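Local coordinates for uncharacterized protein (Legionella longbeachae NSW150, PDB 4JZA), which probably dephosphorylates phosphatidylinositol 3-phosphate as a phosphoinositide phosphatase, which suggests a part in altering host lipid metabolism during infection, at residues E404-D409 against E457-L462; S397-V402 against S450-R455. All blocks are in the same frame, centred on the assembly; numbering follows the deposited sequence.

Interaction 1. Residues E404-D409 against E457-L462; sequences EYSKND and ETQSIL
Asn408 and Gln459 mark the closest approach of two irregular backbones, with their CA atoms 5.2 Å apart. The one hydrogen bond between the segments joins two side chains: Gln459 NE2 donates to Ser406 OG at 2.8 Å and 156°. The hydroxyl lies in the amide plane of Gln459. The glutamine reaches it because CG is anti to the backbone N (chi1 172°) and the chain stays extended beyond CG. Ser406 OG also bonds the backbone O of Met403, so two bonds fix the hydroxyl. At the other end of the amide, Gln459 OE1 takes a weak hydrogen bond from Arg455. Together these partners should limit rotation of the buried amide. Asn408 crosses Gln459 at about a right angle, and its OD1 stands over the Gln459 amide face, 3.4 Å from Gln459 CD. The two amide planes are 68° apart. Asn408 ND2 packs 3.6 Å from Thr458 CG2; it is also near Thr458 O, but the angle is too poor for a bond. Segment 404-409 lies in the loop between helix 388-402 and strand 412-416. The segment 457-462 follows helix 441-454 and enters strand 462-465, where Leu462 pairs by its backbone with Ala412 and Leu414.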
# COMPACT_ATOMS: atom_id res chain seq x y z
N GLU A 404 -4.02 -0.84 24.60
CA GLU A 404 -4.03 0.36 25.42
C GLU A 404 -5.33 0.50 26.24
O GLU A 404 -5.26 1.03 27.31
CB GLU A 404 -3.70 1.65 24.62
CG GLU A 404 -4.82 2.22 23.74
CD GLU A 404 -4.36 3.35 22.79
OE1 GLU A 404 -3.52 4.17 23.21
OE2 GLU A 404 -4.86 3.45 21.63
N TYR A 405 -6.49 0.03 25.78
CA TYR A 405 -7.77 0.26 26.49
C TYR A 405 -8.16 -0.91 27.36
O TYR A 405 -9.18 -0.87 28.07
CB TYR A 405 -8.89 0.62 25.56
CG TYR A 405 -8.80 2.04 25.09
CD1 TYR A 405 -9.22 3.09 25.89
CD2 TYR A 405 -8.29 2.34 23.80
CE1 TYR A 405 -9.14 4.43 25.45
CE2 TYR A 405 -8.21 3.67 23.35
CZ TYR A 405 -8.64 4.70 24.18
OH TYR A 405 -8.56 5.98 23.74
N SER A 406 -7.34 -1.93 27.35
CA SER A 406 -7.44 -2.96 28.36
C SER A 406 -6.91 -2.41 29.68
O SER A 406 -6.29 -1.33 29.72
CB SER A 406 -6.60 -4.16 27.95
OG SER A 406 -5.22 -3.88 27.99
N LYS A 407 -7.18 -3.15 30.76
CA LYS A 407 -6.50 -2.94 32.06
C LYS A 407 -5.71 -4.23 32.30
O LYS A 407 -6.13 -5.31 31.88
CB LYS A 407 -7.47 -2.64 33.20
CG LYS A 407 -8.47 -1.50 32.97
CD LYS A 407 -9.41 -1.80 31.79
CE LYS A 407 -10.84 -1.30 31.96
NZ LYS A 407 -10.97 0.14 31.61
N ASN A 408 -4.55 -4.10 32.95
CA ASN A 408 -3.56 -5.20 33.00
C ASN A 408 -3.96 -6.40 33.87
O ASN A 408 -3.29 -7.45 33.83
CB ASN A 408 -2.18 -4.68 33.43
CG ASN A 408 -1.40 -4.11 32.27
OD1 ASN A 408 -1.78 -4.25 31.11
ND2 ASN A 408 -0.29 -3.44 32.57
N ASP A 409 -5.05 -6.21 34.63
CA ASP A 409 -5.66 -7.20 35.53
C ASP A 409 -6.90 -7.87 34.91
O ASP A 409 -7.34 -8.92 35.39
CB ASP A 409 -6.10 -6.48 36.81
CG ASP A 409 -6.55 -5.02 36.55
OD1 ASP A 409 -5.71 -4.22 36.04
OD2 ASP A 409 -7.73 -4.68 36.79
N GLU A 457 5.06 -10.81 31.16
CA GLU A 457 5.32 -10.09 32.41
C GLU A 457 4.31 -9.00 32.69
O GLU A 457 3.92 -8.80 33.80
CB GLU A 457 6.71 -9.42 32.35
CG GLU A 457 7.92 -10.35 32.16
CD GLU A 457 8.20 -11.22 33.38
OE1 GLU A 457 7.29 -11.95 33.82
OE2 GLU A 457 9.34 -11.16 33.90
N THR A 458 3.92 -8.26 31.66
CA THR A 458 3.10 -7.07 31.84
C THR A 458 1.61 -7.36 31.90
O THR A 458 0.87 -6.68 32.59
CB THR A 458 3.37 -6.12 30.66
OG1 THR A 458 4.79 -5.85 30.62
CG2 THR A 458 2.54 -4.79 30.74
N GLN A 459 1.18 -8.39 31.17
CA GLN A 459 -0.25 -8.63 30.92
C GLN A 459 -0.44 -10.00 30.34
O GLN A 459 0.30 -10.44 29.45
CB GLN A 459 -0.73 -7.59 29.93
CG GLN A 459 -2.12 -7.76 29.38
CD GLN A 459 -2.55 -6.51 28.63
OE1 GLN A 459 -1.74 -5.90 27.94
NE2 GLN A 459 -3.80 -6.10 28.78
N SER A 460 -1.41 -10.73 30.84
CA SER A 460 -1.61 -12.01 30.24
C SER A 460 -2.73 -11.84 29.22
O SER A 460 -3.72 -11.11 29.45
CB SER A 460 -1.86 -13.07 31.28
OG SER A 460 -3.14 -13.55 31.08
N ILE A 461 -2.54 -12.49 28.06
CA ILE A 461 -3.43 -12.31 26.91
C ILE A 461 -3.89 -13.65 26.36
O ILE A 461 -3.06 -14.56 26.13
CB ILE A 461 -2.71 -11.52 25.79
CG1 ILE A 461 -2.41 -10.09 26.25
CG2 ILE A 461 -3.54 -11.49 24.49
CD1 ILE A 461 -1.41 -9.36 25.38
N LEU A 462 -5.20 -13.77 26.13
CA LEU A 462 -5.74 -14.94 25.44
C LEU A 462 -5.57 -14.81 23.92
O LEU A 462 -5.90 -13.80 23.32
CB LEU A 462 -7.21 -15.15 25.81
CG LEU A 462 -7.47 -15.51 27.27
CD1 LEU A 462 -8.94 -15.32 27.61
CD2 LEU A 462 -7.03 -16.94 27.49

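Interaction 2. Residues S397-V402 against S450-R455; sequences SNLAKV and SAVERR
Leu399 places CG anti to its backbone N (chi1 177°), which carries CD2 across to the helix 441-454. Arg455 also starts anti (chi1 164°), but its chain bends at chi3 (-90°) and turns the guanidinium so that one face meets Ala400. The CD2 methyl of Leu399 is the centre of the packing. Leu399 CD2 lies 3.9 Å from Ala451 CB and 4.1 Å from Val452 CG2, and it rests against the backbone O of Ala451. The aliphatic part of Arg455 adds to this group, with CD 3.7 Å from Leu399 CD2. The leucine and arginine side chains cross obliquely. Further out, Ala400 CA lies over one face of the guanidinium, and Ala400 CB is 3.5 Å from Arg455 NH2. The charged group thus uses its flat surface for packing here. Beside this apolar core, Arg454 forms a salt bridge with Asp396 on helix 388-402. Leu399 and Val452 both touch Leu414 of strand 412-416. This is the layered packing of an alpha/beta fold: two helices lie side by side on one face of a sheet, and helix 441-454 belongs to the beta-alpha-beta crossover between parallel strands 412-416 and 462-465.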
# COMPACT_ATOMS: atom_id res chain seq x y z
N SER A 397 5.46 -2.80 19.65
CA SER A 397 4.90 -1.48 19.73
C SER A 397 3.45 -1.54 19.37
O SER A 397 2.64 -0.86 19.99
CB SER A 397 5.65 -0.46 18.86
OG SER A 397 6.85 0.05 19.48
N ASN A 398 3.11 -2.37 18.38
CA ASN A 398 1.70 -2.51 17.93
C ASN A 398 0.84 -3.29 18.93
O ASN A 398 -0.30 -2.91 19.25
CB ASN A 398 1.60 -3.15 16.53
CG ASN A 398 1.98 -2.20 15.41
OD1 ASN A 398 1.96 -0.98 15.58
ND2 ASN A 398 2.34 -2.75 14.27
N LEU A 399 1.39 -4.36 19.45
CA LEU A 399 0.68 -5.07 20.51
C LEU A 399 0.37 -4.13 21.70
O LEU A 399 -0.75 -4.12 22.17
CB LEU A 399 1.49 -6.27 20.97
CG LEU A 399 0.91 -7.06 22.12
CD1 LEU A 399 -0.51 -7.55 21.75
CD2 LEU A 399 1.87 -8.23 22.42
N ALA A 400 1.34 -3.35 22.17
CA ALA A 400 1.12 -2.40 23.27
C ALA A 400 0.05 -1.40 22.91
O ALA A 400 -0.76 -1.02 23.74
CB ALA A 400 2.40 -1.66 23.65
N LYS A 401 0.02 -0.93 21.67
CA LYS A 401 -0.89 0.15 21.38
C LYS A 401 -2.34 -0.37 21.34
O LYS A 401 -3.29 0.30 21.72
CB LYS A 401 -0.50 0.76 20.07
CG LYS A 401 -1.34 1.95 19.74
CD LYS A 401 -1.28 3.00 20.82
CE LYS A 401 -1.92 4.26 20.29
NZ LYS A 401 -1.93 5.36 21.31
N VAL A 402 -2.44 -1.61 20.95
CA VAL A 402 -3.70 -2.26 20.67
C VAL A 402 -4.33 -2.80 22.00
O VAL A 402 -5.56 -3.02 22.12
CB VAL A 402 -3.42 -3.30 19.51
CG1 VAL A 402 -3.92 -4.70 19.77
CG2 VAL A 402 -3.87 -2.75 18.16
N SER A 450 5.25 -14.66 19.54
CA SER A 450 6.47 -14.17 20.18
C SER A 450 6.19 -12.88 20.94
O SER A 450 6.60 -12.75 22.08
CB SER A 450 7.56 -13.90 19.16
OG SER A 450 7.96 -15.09 18.49
N ALA A 451 5.48 -11.95 20.31
CA ALA A 451 5.20 -10.66 20.92
C ALA A 451 4.41 -10.77 22.20
O ALA A 451 4.71 -10.07 23.17
CB ALA A 451 4.46 -9.78 19.94
N VAL A 452 3.39 -11.63 22.20
CA VAL A 452 2.57 -11.88 23.38
C VAL A 452 3.41 -12.53 24.46
O VAL A 452 3.26 -12.17 25.60
CB VAL A 452 1.33 -12.76 23.06
CG1 VAL A 452 0.57 -13.19 24.32
CG2 VAL A 452 0.39 -12.02 22.12
N GLU A 453 4.27 -13.48 24.09
CA GLU A 453 5.26 -14.05 25.04
C GLU A 453 6.10 -12.98 25.72
O GLU A 453 6.29 -13.04 26.91
CB GLU A 453 6.22 -15.06 24.36
CG GLU A 453 5.95 -16.54 24.64
CD GLU A 453 6.11 -16.92 26.11
OE1 GLU A 453 5.25 -17.64 26.70
OE2 GLU A 453 7.12 -16.47 26.68
N ARG A 454 6.61 -12.00 24.98
CA ARG A 454 7.52 -11.00 25.56
C ARG A 454 6.80 -10.07 26.51
O ARG A 454 7.41 -9.49 27.41
CB ARG A 454 8.19 -10.18 24.47
CG ARG A 454 9.19 -10.95 23.63
CD ARG A 454 9.85 -10.06 22.60
NE ARG A 454 9.76 -10.72 21.31
CZ ARG A 454 9.05 -10.28 20.27
NH1 ARG A 454 8.38 -9.13 20.32
NH2 ARG A 454 9.03 -10.98 19.14
N ARG A 455 5.48 -10.00 26.34
CA ARG A 455 4.61 -9.15 27.11
C ARG A 455 4.00 -9.95 28.29
O ARG A 455 3.24 -9.39 29.10
CB ARG A 455 3.57 -8.52 26.17
CG ARG A 455 2.34 -7.89 26.81
CD ARG A 455 1.57 -6.97 25.90
NE ARG A 455 2.09 -5.62 26.03
CZ ARG A 455 1.52 -4.61 26.68
NH1 ARG A 455 0.36 -4.75 27.30
NH2 ARG A 455 2.13 -3.43 26.69

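Overall arrangement
Both interactions join the same two units, each a helix with the loop that leads from it to a strand. Interaction 2 is the buried one and joins the helices, mainly through apolar packing. Interaction 1 joins the following loops at the surface. It depends on polar side chains, although Gln459 itself is buried. Their centres are 10 Å apart, and they touch through Ile461, whose CD1 lies 3.8 Å from Arg455 CD and whose CB packs on Val452 CG1. Arg455 connects the two chemistries: it belongs to the helix pair by its packing and to the loop pair by its weak polar link.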